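Local structure of mandelate racemase/muconate lactonizing enzyme family protein (Roseovarius sp. TM1035, 3T9P) at residues A[164-175]-A[199-210]; A[129-137]-A[356-365]. The protein probably works as an enolase-superfamily enzyme of the mandelate racemase/muconate lactonizing type, classed as an isomerase, whose substrate is not established. All coordinates share one frame; numbering follows the deposited sequence.

Contact 1: residues A[164-175]-A[199-210]; sequences TAFKWRVGAEAG and GIEKLVDGNSCY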
ATOM      1  N   THR A 164     -32.646   2.878  13.800  1.00 15.79           N
ATOM      2  CA  THR A 164     -33.504   1.883  13.211  1.00 17.87           C
ATOM      3  C   THR A 164     -32.723   0.984  12.244  1.00 16.53           C
ATOM      4  O   THR A 164     -33.287   0.245  11.439  1.00 17.18           O
ATOM      5  CB  THR A 164     -34.750   2.482  12.449  1.00 20.31           C
ATOM      6  OG1 THR A 164     -34.270   3.438  11.510  1.00 19.57           O
ATOM      7  CG2 THR A 164     -35.766   3.217  13.400  1.00 21.90           C
ATOM      8  N   ALA A 165     -31.393   0.972  12.396  1.00 16.43           N
ATOM      9  CA  ALA A 165     -30.581   0.082  11.602  1.00 14.02           C
ATOM     10  C   ALA A 165     -29.378  -0.278  12.526  1.00 12.96           C
ATOM     11  O   ALA A 165     -28.928   0.591  13.296  1.00 13.92           O
ATOM     12  CB  ALA A 165     -30.034   0.819  10.335  1.00 14.07           C
ATOM     13  N   PHE A 166     -28.915  -1.518  12.414  1.00 13.16           N
ATOM     14  CA  PHE A 166     -27.856  -2.067  13.321  1.00 13.36           C
ATOM     15  C   PHE A 166     -26.950  -3.020  12.576  1.00 13.80           C
ATOM     16  O   PHE A 166     -27.421  -3.823  11.825  1.00 11.87           O
ATOM     17  CB  PHE A 166     -28.553  -2.884  14.461  1.00 14.68           C
ATOM     18  CG  PHE A 166     -29.310  -2.003  15.406  1.00 15.34           C
ATOM     19  CD1 PHE A 166     -30.608  -1.611  15.077  1.00 19.36           C
ATOM     20  CD2 PHE A 166     -28.726  -1.552  16.633  1.00 18.70           C
ATOM     21  CE1 PHE A 166     -31.336  -0.775  15.961  1.00 19.85           C
ATOM     22  CE2 PHE A 166     -29.431  -0.671  17.535  1.00 20.31           C
ATOM     23  CZ  PHE A 166     -30.740  -0.257  17.156  1.00 20.99           C
ATOM     24  N   LYS A 167     -25.630  -2.973  12.848  1.00 13.35           N
ATOM     25  CA  LYS A 167     -24.692  -3.904  12.257  1.00 12.56           C
ATOM     26  C   LYS A 167     -23.905  -4.578  13.400  1.00 12.57           C
ATOM     27  O   LYS A 167     -23.478  -3.903  14.310  1.00 13.35           O
ATOM     28  CB  LYS A 167     -23.661  -3.146  11.404  1.00  9.71           C
ATOM     29  CG  LYS A 167     -22.701  -4.202  10.678  1.00 15.70           C
ATOM     30  CD  LYS A 167     -21.915  -3.416   9.570  1.00 15.68           C
ATOM     31  CE  LYS A 167     -20.603  -2.870  10.113  1.00 18.51           C
ATOM     32  NZ  LYS A 167     -19.925  -2.178   8.956  1.00 20.12           N
ATOM     33  N   TRP A 168     -23.778  -5.887  13.290  1.00 14.55           N
ATOM     34  CA  TRP A 168     -22.935  -6.699  14.165  1.00 17.43           C
ATOM     35  C   TRP A 168     -22.056  -7.676  13.367  1.00 17.13           C
ATOM     36  O   TRP A 168     -21.973  -7.607  12.113  1.00 16.45           O
ATOM     37  CB  TRP A 168     -23.877  -7.423  15.200  1.00 16.04           C
ATOM     38  CG  TRP A 168     -24.883  -8.397  14.749  1.00 16.38           C
ATOM     39  CD1 TRP A 168     -24.791  -9.774  14.868  1.00 17.33           C
ATOM     40  CD2 TRP A 168     -26.160  -8.138  14.087  1.00 16.53           C
ATOM     41  NE1 TRP A 168     -25.968 -10.357  14.433  1.00 19.96           N
ATOM     42  CE2 TRP A 168     -26.810  -9.369  13.957  1.00 18.67           C
ATOM     43  CE3 TRP A 168     -26.869  -6.956  13.741  1.00 18.25           C
ATOM     44  CZ2 TRP A 168     -28.069  -9.488  13.346  1.00 16.84           C
ATOM     45  CZ3 TRP A 168     -28.125  -7.051  13.187  1.00 18.79           C
ATOM     46  CH2 TRP A 168     -28.764  -8.344  13.061  1.00 15.12           C
ATOM     47  N   ARG A 169     -21.325  -8.531  14.107  1.00 15.45           N
ATOM     48  CA  ARG A 169     -20.257  -9.333  13.497  1.00 15.92           C
ATOM     49  C   ARG A 169     -20.576 -10.778  13.438  1.00 15.87           C
ATOM     50  O   ARG A 169     -21.178 -11.330  14.382  1.00 17.64           O
ATOM     51  CB  ARG A 169     -18.924  -9.222  14.248  1.00 13.62           C
ATOM     52  CG  ARG A 169     -18.454  -7.759  14.488  1.00 17.59           C
ATOM     53  CD  ARG A 169     -18.006  -7.058  13.231  1.00 17.88           C
ATOM     54  NE  ARG A 169     -18.219  -5.618  13.319  1.00 19.10           N
ATOM     55  CZ  ARG A 169     -17.835  -4.732  12.416  1.00 19.94           C
ATOM     56  NH1 ARG A 169     -18.194  -3.449  12.571  1.00 14.60           N
ATOM     57  NH2 ARG A 169     -17.100  -5.117  11.350  1.00 17.68           N
ATOM     58  N   VAL A 170     -20.153 -11.387  12.336  1.00 15.43           N
ATOM     59  CA  VAL A 170     -20.162 -12.832  12.198  1.00 16.56           C
ATOM     60  C   VAL A 170     -18.733 -13.320  11.862  1.00 16.38           C
ATOM     61  O   VAL A 170     -17.862 -12.509  11.531  1.00 16.08           O
ATOM     62  CB  VAL A 170     -21.193 -13.332  11.124  1.00 15.11           C
ATOM     63  CG1 VAL A 170     -22.583 -12.912  11.512  1.00 16.60           C
ATOM     64  CG2 VAL A 170     -20.838 -12.691   9.707  1.00 11.52           C
ATOM     65  N   GLY A 171     -18.551 -14.629  12.006  1.00 16.86           N
ATOM     66  CA  GLY A 171     -17.306 -15.304  11.697  1.00 19.08           C
ATOM     67  C   GLY A 171     -16.277 -14.709  12.678  1.00 20.10           C
ATOM     68  O   GLY A 171     -16.632 -14.186  13.729  1.00 18.99           O
ATOM     69  N   ALA A 172     -15.014 -14.914  12.317  1.00 21.47           N
ATOM     70  CA  ALA A 172     -13.777 -14.363  12.982  1.00 22.25           C
ATOM     71  C   ALA A 172     -13.015 -13.561  11.927  1.00 20.28           C
ATOM     72  O   ALA A 172     -12.966 -13.939  10.733  1.00 20.37           O
ATOM     73  CB  ALA A 172     -12.938 -15.527  13.609  1.00 21.20           C
ATOM     74  N   GLU A 173     -12.459 -12.421  12.325  1.00 20.83           N
ATOM     75  CA  GLU A 173     -11.709 -11.568  11.351  1.00 20.98           C
ATOM     76  C   GLU A 173     -10.635 -12.370  10.626  1.00 21.41           C
ATOM     77  O   GLU A 173      -9.739 -12.943  11.269  1.00 20.36           O
ATOM     78  CB  GLU A 173     -11.098 -10.350  11.999  1.00 22.17           C
ATOM     79  CG  GLU A 173     -10.281  -9.512  11.010  1.00 27.25           C
ATOM     80  CD  GLU A 173      -9.575  -8.351  11.763  1.00 40.52           C
ATOM     81  OE1 GLU A 173      -8.662  -8.625  12.580  1.00 38.90           O
ATOM     82  OE2 GLU A 173      -9.919  -7.174  11.525  1.00 44.71           O
ATOM     83  N   ALA A 174     -10.726 -12.422   9.307  1.00 19.71           N
ATOM     84  CA  ALA A 174      -9.717 -13.141   8.455  1.00 22.34           C
ATOM     85  C   ALA A 174      -9.528 -14.565   9.000  1.00 22.28           C
ATOM     86  O   ALA A 174      -8.411 -15.137   8.960  1.00 23.69           O
ATOM     87  CB  ALA A 174      -8.344 -12.394   8.364  1.00 22.41           C
ATOM     88  N   GLY A 175     -10.654 -15.124   9.440  1.00 21.74           N
ATOM     89  CA  GLY A 175     -10.684 -16.354  10.204  1.00 20.43           C
ATOM     90  C   GLY A 175     -10.483 -17.653   9.446  1.00 19.12           C
ATOM     91  O   GLY A 175     -10.552 -18.687  10.109  1.00 18.35           O
ATOM     92  N   GLY A 199     -39.395  -3.797  11.398  1.00 25.01           N
ATOM     93  CA  GLY A 199     -39.220  -2.375  11.155  1.00 25.21           C
ATOM     94  C   GLY A 199     -37.773  -1.972  11.370  1.00 23.35           C
ATOM     95  O   GLY A 199     -37.517  -0.769  11.428  1.00 23.55           O
ATOM     96  N   ILE A 200     -36.836  -2.938  11.489  1.00 21.47           N
ATOM     97  CA  ILE A 200     -35.408  -2.530  11.775  1.00 20.51           C
ATOM     98  C   ILE A 200     -34.545  -3.085  10.654  1.00 21.34           C
ATOM     99  O   ILE A 200     -34.687  -4.238  10.389  1.00 21.13           O
ATOM    100  CB  ILE A 200     -34.957  -3.112  13.122  1.00 21.26           C
ATOM    101  CG1 ILE A 200     -35.864  -2.536  14.226  1.00 21.14           C
ATOM    102  CG2 ILE A 200     -33.486  -2.732  13.490  1.00 17.37           C
ATOM    103  CD1 ILE A 200     -35.728  -1.018  14.714  1.00 22.84           C
ATOM    104  N   GLU A 201     -33.671  -2.282   9.997  1.00 17.10           N
ATOM    105  CA  GLU A 201     -32.764  -2.808   8.974  1.00 17.74           C
ATOM    106  C   GLU A 201     -31.573  -3.434   9.753  1.00 16.62           C
ATOM    107  O   GLU A 201     -31.186  -2.901  10.819  1.00 16.80           O
ATOM    108  CB  GLU A 201     -32.299  -1.670   8.039  1.00 16.94           C
ATOM    109  CG  GLU A 201     -33.436  -1.487   6.962  1.00 29.49           C
ATOM    110  CD  GLU A 201     -33.406  -0.191   6.218  1.00 39.85           C
ATOM    111  OE1 GLU A 201     -33.019   0.828   6.804  1.00 46.88           O
ATOM    112  OE2 GLU A 201     -33.801  -0.174   5.040  1.00 47.18           O
ATOM    113  N   LYS A 202     -31.021  -4.499   9.179  1.00 15.71           N
ATOM    114  CA  LYS A 202     -29.955  -5.287   9.841  1.00 17.97           C
ATOM    115  C   LYS A 202     -28.812  -5.511   8.897  1.00 17.10           C
ATOM    116  O   LYS A 202     -29.023  -5.785   7.721  1.00 13.95           O
ATOM    117  CB  LYS A 202     -30.585  -6.607  10.314  1.00 18.38           C
ATOM    118  CG  LYS A 202     -31.677  -6.253  11.448  1.00 18.93           C
ATOM    119  CD  LYS A 202     -32.468  -7.558  11.664  1.00 26.92           C
ATOM    120  CE  LYS A 202     -33.932  -7.362  11.884  1.00 37.96           C
ATOM    121  NZ  LYS A 202     -34.538  -8.046  10.655  1.00 38.32           N
ATOM    122  N   LEU A 203     -27.593  -5.422   9.443  1.00 15.21           N
ATOM    123  CA  LEU A 203     -26.406  -5.511   8.631  1.00 14.27           C
ATOM    124  C   LEU A 203     -25.503  -6.430   9.434  1.00 12.73           C
ATOM    125  O   LEU A 203     -25.524  -6.435  10.680  1.00 13.99           O
ATOM    126  CB  LEU A 203     -25.710  -4.126   8.563  1.00 12.11           C
ATOM    127  CG  LEU A 203     -26.426  -2.959   7.894  1.00 17.08           C
ATOM    128  CD1 LEU A 203     -27.473  -2.284   8.807  1.00 16.50           C
ATOM    129  CD2 LEU A 203     -25.437  -1.863   7.413  1.00 14.36           C
ATOM    130  N   VAL A 204     -24.681  -7.196   8.771  1.00 13.41           N
ATOM    131  CA  VAL A 204     -23.557  -7.890   9.426  1.00 15.75           C
ATOM    132  C   VAL A 204     -22.266  -7.805   8.614  1.00 16.68           C
ATOM    133  O   VAL A 204     -22.329  -7.538   7.458  1.00 16.35           O
ATOM    134  CB  VAL A 204     -23.828  -9.324   9.856  1.00 16.25           C
ATOM    135  CG1 VAL A 204     -25.025  -9.427  10.727  1.00 13.27           C
ATOM    136  CG2 VAL A 204     -23.864 -10.185   8.715  1.00 17.56           C
ATOM    137  N   ASP A 205     -21.129  -7.978   9.288  1.00 12.69           N
ATOM    138  CA  ASP A 205     -19.848  -7.946   8.659  1.00 14.67           C
ATOM    139  C   ASP A 205     -19.103  -9.209   9.004  1.00 15.51           C
ATOM    140  O   ASP A 205     -18.996  -9.587  10.148  1.00 13.65           O
ATOM    141  CB  ASP A 205     -19.093  -6.666   9.076  1.00 20.00           C
ATOM    142  CG  ASP A 205     -17.840  -6.390   8.286  1.00 20.00           C
ATOM    143  OD1 ASP A 205     -17.283  -7.222   7.597  1.00 20.00           O
ATOM    144  OD2 ASP A 205     -17.429  -5.264   8.405  1.00 20.00           O
ATOM    145  N   GLY A 206     -18.615  -9.839   7.974  1.00 13.40           N
ATOM    146  CA  GLY A 206     -17.818 -11.011   8.110  1.00 16.36           C
ATOM    147  C   GLY A 206     -16.320 -10.744   8.181  1.00 15.70           C
ATOM    148  O   GLY A 206     -15.574 -11.628   8.330  1.00 16.53           O
ATOM    149  N   ASN A 207     -15.916  -9.505   8.025  1.00 15.61           N
ATOM    150  CA  ASN A 207     -14.467  -9.156   7.996  1.00 16.22           C
ATOM    151  C   ASN A 207     -13.525 -10.229   7.438  1.00 15.62           C
ATOM    152  O   ASN A 207     -12.571 -10.620   8.124  1.00 14.06           O
ATOM    153  CB  ASN A 207     -14.010  -8.686   9.409  1.00 16.04           C
ATOM    154  CG  ASN A 207     -14.734  -7.438   9.819  1.00 17.85           C
ATOM    155  OD1 ASN A 207     -15.735  -7.500  10.537  1.00 17.40           O
ATOM    156  ND2 ASN A 207     -14.261  -6.290   9.350  1.00 17.98           N
ATOM    157  N   SER A 208     -13.789 -10.658   6.198  1.00 12.36           N
ATOM    158  CA  SER A 208     -12.873 -11.478   5.420  1.00 16.06           C
ATOM    159  C   SER A 208     -12.815 -12.933   5.869  1.00 14.98           C
ATOM    160  O   SER A 208     -11.840 -13.643   5.570  1.00 15.27           O
ATOM    161  CB  SER A 208     -11.424 -10.878   5.320  1.00 16.94           C
ATOM    162  OG  SER A 208     -11.333  -9.703   4.506  1.00 17.55           O
ATOM    163  N   CYS A 209     -13.751 -13.353   6.700  1.00 16.92           N
ATOM    164  CA  CYS A 209     -13.666 -14.690   7.274  1.00 16.35           C
ATOM    165  C   CYS A 209     -13.784 -15.852   6.254  1.00 17.76           C
ATOM    166  O   CYS A 209     -13.039 -16.861   6.351  1.00 17.40           O
ATOM    167  CB  CYS A 209     -14.787 -14.882   8.313  1.00 15.87           C
ATOM    168  SG  CYS A 209     -14.664 -16.493   9.285  1.00 19.72           S
ATOM    169  N   TYR A 210     -14.770 -15.792   5.354  1.00 17.75           N
ATOM    170  CA  TYR A 210     -15.267 -17.038   4.752  1.00 16.96           C
ATOM    171  C   TYR A 210     -14.780 -17.362   3.372  1.00 18.13           C
ATOM    172  O   TYR A 210     -14.560 -16.474   2.553  1.00 19.73           O
ATOM    173  CB  TYR A 210     -16.809 -16.994   4.658  1.00 17.67           C
ATOM    174  CG  TYR A 210     -17.466 -16.854   5.946  1.00 17.51           C
ATOM    175  CD1 TYR A 210     -17.424 -17.921   6.868  1.00 18.73           C
ATOM    176  CD2 TYR A 210     -18.129 -15.711   6.287  1.00 14.82           C
ATOM    177  CE1 TYR A 210     -18.047 -17.801   8.076  1.00 22.62           C
ATOM    178  CE2 TYR A 210     -18.759 -15.578   7.531  1.00 14.74           C
ATOM    179  CZ  TYR A 210     -18.733 -16.636   8.406  1.00 18.62           C
ATOM    180  OH  TYR A 210     -19.381 -16.580   9.648  1.00 17.78           O
TER
HETATM  181  O   HOH W   1     -14.723  -3.322   9.547  1.00 32.15           O
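Ile200 lays CG2 against the edge of the Phe166 ring, 3.5 Å from CD1, just ahead of the parallel strands 165-169 and 201-205. From Glu201 to Asp205 the backbones alternate as donor and acceptor, with Phe166 and Trp168 giving and taking a bond each. Lys202 runs alongside the Trp168 indole, CB 3.7 Å from CH2, and Leu203 brings its carbonyl O to the same ring, 3.4 Å from CE3. Val204 meets this indole over a face: its CG1 stands above the five-membered ring in a CH-pi contact, 3.8 Å from the centroid. The indole turns this face to strand 201-205 because CG sits between its own N and C (chi1 63°). A serine in place of Trp168 would probably open a gap over Val204 CG1 and beside the Lys202 chain, and weaken the packing on Val192 of helix 184-196. On the opposite face of the sheet, Asp205 OD2 forms a salt bridge to Arg169 NH2 at 3.0 Å, while its OD1 closes an Asx turn on Asn207 N. Asn207 offers OD1, through an in-plane lone pair, to the same NH2 at 2.9 Å, the two flat groups being nearly coplanar; its carbonyl O takes Ala174 N at 2.8 Å. Cys209 SG accepts from Ala172 N at 3.4 Å, and Tyr210 brings OH up to Gly171. With helix 184-196 between the strands, this is a right-handed beta-alpha-beta unit of the enolase-superfamily barrel, its polar cluster at the C-terminal strand ends, where relatives keep their active site.

Contact 2: residues A[129-137]-A[356-365]; sequences GSPGPVRAY and IEGGQAIVTD
Gly132, Val134 and Ala136 face Val363, Ala361 and Gly359 in an antiparallel pairing whose strand axes, 132-137 and 360-363, run at 149° to each other. Five backbone hydrogen bonds join them. Val363 N reaches Gly132 O at 2.8 Å, but the return bond from Gly132 N to Val363 O is weak, bent to 126° at the hydrogen. At the far end Ala136 N meets Gly359 O at 2.9 Å; Gly359 belongs to a type I' turn, Glu357 to Gln360, which brings the chain round into strand 360-363. Pro131, just before the strand, packs closely on the end of the pairing: CB lies 3.2 Å from Val363 O, and CG lies 3.1 Å from Asp365 OD1. On the face that carries Pro133, Gln360 brings its amide up to the CB corner of the proline ring, OE1 3.5 Å from Pro133 CB. With CG anti to the carbonyl carbon (chi1 -50°) and the chain extended beyond it, this amide reaches across to the neighbouring strand. A bound sulfate, probably from the crystallisation liquor, lies near the same proline. Strand 132-139 is a stave of the barrel, parallel to strands 165-169 and 332-335, and strand 360-363 is an antiparallel addition to its N-terminal half. The other face is apolar. Val134 and Val363 bring their CG2 methyls to 4.5 Å, with Ala361 beside them, and Met319 of helix 313-322 touches both Ala361 and Val363. Further along, Ala136 CB meets Ile356 CD1 at 4.4 Å, and both side chains also touch Phe163 and Phe334. Arg135, on the Gln360 face, lays its CG near the carbonyl of Gly359, its guanidinium turned toward Glu201 and Thr164.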
ATOM      1  N   GLY A 129     -23.481  19.949  -1.316  1.00 27.74           N
ATOM      2  CA  GLY A 129     -24.611  19.506  -0.466  1.00 26.24           C
ATOM      3  C   GLY A 129     -24.986  20.650   0.451  1.00 26.18           C
ATOM      4  O   GLY A 129     -24.744  21.814   0.083  1.00 25.61           O
ATOM      5  N   SER A 130     -25.487  20.358   1.657  1.00 22.88           N
ATOM      6  CA  SER A 130     -25.905  21.351   2.547  1.00 24.41           C
ATOM      7  C   SER A 130     -25.943  20.693   3.919  1.00 25.53           C
ATOM      8  O   SER A 130     -25.949  19.433   4.005  1.00 25.64           O
ATOM      9  CB  SER A 130     -27.322  21.766   2.174  1.00 26.65           C
ATOM     10  OG  SER A 130     -28.129  20.576   2.164  1.00 24.77           O
ATOM     11  N   PRO A 131     -25.931  21.508   4.999  1.00 26.19           N
ATOM     12  CA  PRO A 131     -26.046  20.936   6.355  1.00 26.16           C
ATOM     13  C   PRO A 131     -27.396  20.282   6.523  1.00 26.07           C
ATOM     14  O   PRO A 131     -28.301  20.619   5.816  1.00 26.70           O
ATOM     15  CB  PRO A 131     -25.929  22.136   7.268  1.00 24.79           C
ATOM     16  CG  PRO A 131     -26.276  23.309   6.348  1.00 29.40           C
ATOM     17  CD  PRO A 131     -25.681  22.948   5.051  1.00 26.51           C
ATOM     18  N   GLY A 132     -27.480  19.309   7.407  1.00 23.32           N
ATOM     19  CA  GLY A 132     -28.705  18.632   7.714  1.00 22.20           C
ATOM     20  C   GLY A 132     -28.454  17.286   8.392  1.00 21.46           C
ATOM     21  O   GLY A 132     -27.298  16.901   8.717  1.00 19.46           O
ATOM     22  N   PRO A 133     -29.546  16.524   8.582  1.00 21.69           N
ATOM     23  CA  PRO A 133     -29.405  15.246   9.274  1.00 19.77           C
ATOM     24  C   PRO A 133     -28.929  14.109   8.370  1.00 20.29           C
ATOM     25  O   PRO A 133     -29.099  14.124   7.104  1.00 18.58           O
ATOM     26  CB  PRO A 133     -30.881  14.942   9.717  1.00 23.12           C
ATOM     27  CG  PRO A 133     -31.739  15.582   8.561  1.00 22.98           C
ATOM     28  CD  PRO A 133     -30.981  16.947   8.433  1.00 21.97           C
ATOM     29  N   VAL A 134     -28.252  13.133   9.006  1.00 18.46           N
ATOM     30  CA  VAL A 134     -27.835  11.940   8.357  1.00 18.28           C
ATOM     31  C   VAL A 134     -28.384  10.732   9.190  1.00 18.74           C
ATOM     32  O   VAL A 134     -27.992  10.561  10.370  1.00 18.17           O
ATOM     33  CB  VAL A 134     -26.308  11.944   8.312  1.00 20.80           C
ATOM     34  CG1 VAL A 134     -25.807  10.729   7.602  1.00 18.97           C
ATOM     35  CG2 VAL A 134     -25.829  13.140   7.490  1.00 23.87           C
ATOM     36  N   ARG A 135     -29.221   9.878   8.597  1.00 17.76           N
ATOM     37  CA  ARG A 135     -29.645   8.645   9.267  1.00 18.70           C
ATOM     38  C   ARG A 135     -28.416   7.750   9.535  1.00 17.50           C
ATOM     39  O   ARG A 135     -27.567   7.558   8.657  1.00 15.97           O
ATOM     40  CB  ARG A 135     -30.515   7.769   8.370  1.00 19.80           C
ATOM     41  CG  ARG A 135     -31.184   6.599   9.171  1.00 15.59           C
ATOM     42  CD  ARG A 135     -31.653   5.594   8.203  1.00 25.00           C
ATOM     43  NE  ARG A 135     -32.286   4.484   8.902  1.00 24.34           N
ATOM     44  CZ  ARG A 135     -32.778   3.448   8.275  1.00 23.19           C
ATOM     45  NH1 ARG A 135     -32.688   3.400   6.941  1.00 27.79           N
ATOM     46  NH2 ARG A 135     -33.351   2.488   8.973  1.00 19.98           N
ATOM     47  N   ALA A 136     -28.354   7.185  10.717  1.00 17.37           N
ATOM     48  CA  ALA A 136     -27.162   6.363  11.086  1.00 17.37           C
ATOM     49  C   ALA A 136     -27.586   4.927  11.328  1.00 16.67           C
ATOM     50  O   ALA A 136     -28.750   4.669  11.797  1.00 18.02           O
ATOM     51  CB  ALA A 136     -26.543   6.925  12.442  1.00 15.72           C
ATOM     52  N   TYR A 137     -26.622   4.017  11.221  1.00 14.51           N
ATOM     53  CA  TYR A 137     -26.829   2.702  11.755  1.00 13.68           C
ATOM     54  C   TYR A 137     -25.877   2.550  12.935  1.00 13.68           C
ATOM     55  O   TYR A 137     -24.773   3.019  12.888  1.00 12.75           O
ATOM     56  CB  TYR A 137     -26.614   1.606  10.684  1.00 14.22           C
ATOM     57  CG  TYR A 137     -25.234   1.358  10.129  1.00 10.65           C
ATOM     58  CD1 TYR A 137     -24.889   1.829   8.854  1.00 10.94           C
ATOM     59  CD2 TYR A 137     -24.367   0.437  10.756  1.00 14.10           C
ATOM     60  CE1 TYR A 137     -23.619   1.432   8.236  1.00 13.80           C
ATOM     61  CE2 TYR A 137     -23.139   0.039  10.174  1.00 14.86           C
ATOM     62  CZ  TYR A 137     -22.768   0.570   8.940  1.00 14.02           C
ATOM     63  OH  TYR A 137     -21.600   0.129   8.401  1.00 15.24           O
ATOM     64  N   ILE A 356     -26.724  11.973  18.806  1.00 19.06           N
ATOM     65  CA  ILE A 356     -27.694  11.247  18.039  1.00 20.02           C
ATOM     66  C   ILE A 356     -29.075  11.504  18.624  1.00 22.37           C
ATOM     67  O   ILE A 356     -29.267  11.425  19.789  1.00 22.25           O
ATOM     68  CB  ILE A 356     -27.486   9.750  18.119  1.00 19.74           C
ATOM     69  CG1 ILE A 356     -26.173   9.313  17.463  1.00 18.09           C
ATOM     70  CG2 ILE A 356     -28.670   9.022  17.592  1.00 20.24           C
ATOM     71  CD1 ILE A 356     -26.101   9.445  15.981  1.00 16.73           C
ATOM     72  N   GLU A 357     -30.005  11.858  17.772  1.00 22.68           N
ATOM     73  CA  GLU A 357     -31.407  11.985  18.099  1.00 26.04           C
ATOM     74  C   GLU A 357     -32.245  11.302  17.028  1.00 23.09           C
ATOM     75  O   GLU A 357     -32.064  11.528  15.863  1.00 21.13           O
ATOM     76  CB  GLU A 357     -31.816  13.435  18.288  1.00 20.00           C
ATOM     77  N   GLY A 358     -33.132  10.435  17.456  1.00 22.54           N
ATOM     78  CA  GLY A 358     -33.984   9.720  16.511  1.00 20.95           C
ATOM     79  C   GLY A 358     -33.197   8.935  15.460  1.00 20.20           C
ATOM     80  O   GLY A 358     -33.655   8.764  14.307  1.00 20.30           O
ATOM     81  N   GLY A 359     -32.049   8.384  15.852  1.00 19.34           N
ATOM     82  CA  GLY A 359     -31.242   7.531  14.914  1.00 18.68           C
ATOM     83  C   GLY A 359     -30.495   8.368  13.892  1.00 19.06           C
ATOM     84  O   GLY A 359     -30.063   7.835  12.904  1.00 19.22           O
ATOM     85  N   GLN A 360     -30.457   9.706  14.077  1.00 18.77           N
ATOM     86  CA  GLN A 360     -29.779  10.553  13.143  1.00 19.94           C
ATOM     87  C   GLN A 360     -28.672  11.414  13.780  1.00 18.77           C
ATOM     88  O   GLN A 360     -28.839  11.915  14.885  1.00 17.26           O
ATOM     89  CB  GLN A 360     -30.769  11.545  12.468  1.00 20.51           C
ATOM     90  CG  GLN A 360     -31.998  10.904  11.900  1.00 24.61           C
ATOM     91  CD  GLN A 360     -32.875  11.950  11.150  1.00 30.79           C
ATOM     92  OE1 GLN A 360     -33.165  13.074  11.616  1.00 28.40           O
ATOM     93  NE2 GLN A 360     -33.252  11.575   9.995  1.00 30.66           N
ATOM     94  N   ALA A 361     -27.562  11.588  13.060  1.00 17.53           N
ATOM     95  CA  ALA A 361     -26.545  12.589  13.394  1.00 18.43           C
ATOM     96  C   ALA A 361     -26.875  13.894  12.614  1.00 19.74           C
ATOM     97  O   ALA A 361     -27.747  13.926  11.714  1.00 21.52           O
ATOM     98  CB  ALA A 361     -25.179  12.068  13.002  1.00 17.50           C
ATOM     99  N   ILE A 362     -26.131  14.931  12.890  1.00 21.45           N
ATOM    100  CA  ILE A 362     -26.434  16.205  12.274  1.00 21.87           C
ATOM    101  C   ILE A 362     -25.167  16.863  11.757  1.00 19.62           C
ATOM    102  O   ILE A 362     -24.212  17.017  12.478  1.00 20.41           O
ATOM    103  CB  ILE A 362     -27.196  17.149  13.274  1.00 23.19           C
ATOM    104  CG1 ILE A 362     -27.612  18.454  12.599  1.00 24.97           C
ATOM    105  CG2 ILE A 362     -26.323  17.544  14.598  1.00 23.89           C
ATOM    106  CD1 ILE A 362     -28.448  19.361  13.651  1.00 34.09           C
ATOM    107  N   VAL A 363     -25.183  17.289  10.505  1.00 21.06           N
ATOM    108  CA  VAL A 363     -24.169  18.246  10.025  1.00 20.00           C
ATOM    109  C   VAL A 363     -24.771  19.659  10.242  1.00 20.49           C
ATOM    110  O   VAL A 363     -25.813  19.970   9.628  1.00 19.60           O
ATOM    111  CB  VAL A 363     -23.809  17.966   8.574  1.00 20.01           C
ATOM    112  CG1 VAL A 363     -22.933  19.070   7.945  1.00 18.00           C
ATOM    113  CG2 VAL A 363     -23.101  16.532   8.462  1.00 17.56           C
ATOM    114  N   THR A 364     -24.133  20.439  11.136  1.00 21.89           N
ATOM    115  CA  THR A 364     -24.559  21.818  11.486  1.00 23.53           C
ATOM    116  C   THR A 364     -24.113  22.818  10.393  1.00 24.83           C
ATOM    117  O   THR A 364     -23.405  22.445   9.415  1.00 22.99           O
ATOM    118  CB  THR A 364     -23.957  22.285  12.856  1.00 24.08           C
ATOM    119  OG1 THR A 364     -22.568  22.606  12.705  1.00 25.55           O
ATOM    120  CG2 THR A 364     -24.221  21.260  14.094  1.00 22.40           C
ATOM    121  N   ASP A 365     -24.485  24.099  10.563  1.00 25.62           N
ATOM    122  CA  ASP A 365     -23.997  25.193   9.727  1.00 26.99           C
ATOM    123  C   ASP A 365     -22.621  25.688  10.049  1.00 24.96           C
ATOM    124  O   ASP A 365     -22.204  26.662   9.383  1.00 23.84           O
ATOM    125  CB  ASP A 365     -24.795  26.509   9.980  1.00 30.81           C
ATOM    126  CG  ASP A 365     -26.047  26.513   9.280  1.00 39.09           C
ATOM    127  OD1 ASP A 365     -26.180  25.591   8.401  1.00 48.34           O
ATOM    128  OD2 ASP A 365     -26.899  27.378   9.629  1.00 51.18           O
TER

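Both contacts belong to one sheet, since strand 132-139 of contact 2 neighbours strand 165-169 of contact 1, yet their centres are 23 Å apart. Contact 1 is mostly buried and parallel, with Phe166, Trp168 and Val204 on one face and the Arg169-Asp205 pair on the other; contact 2 is antiparallel, less than half as large in buried area, and partly exposed, relying on backbone bonds, prolines and small apolar residues. Arg135 bridges them: its NH1 makes a salt bridge to Glu201 OE1 at 2.6 Å, and its NH2 probably bonds Thr164 OG1. Ala165 and Leu203 also pack on Tyr137. In sequence, contact 1 lies inside the long loop that contact 2 closes.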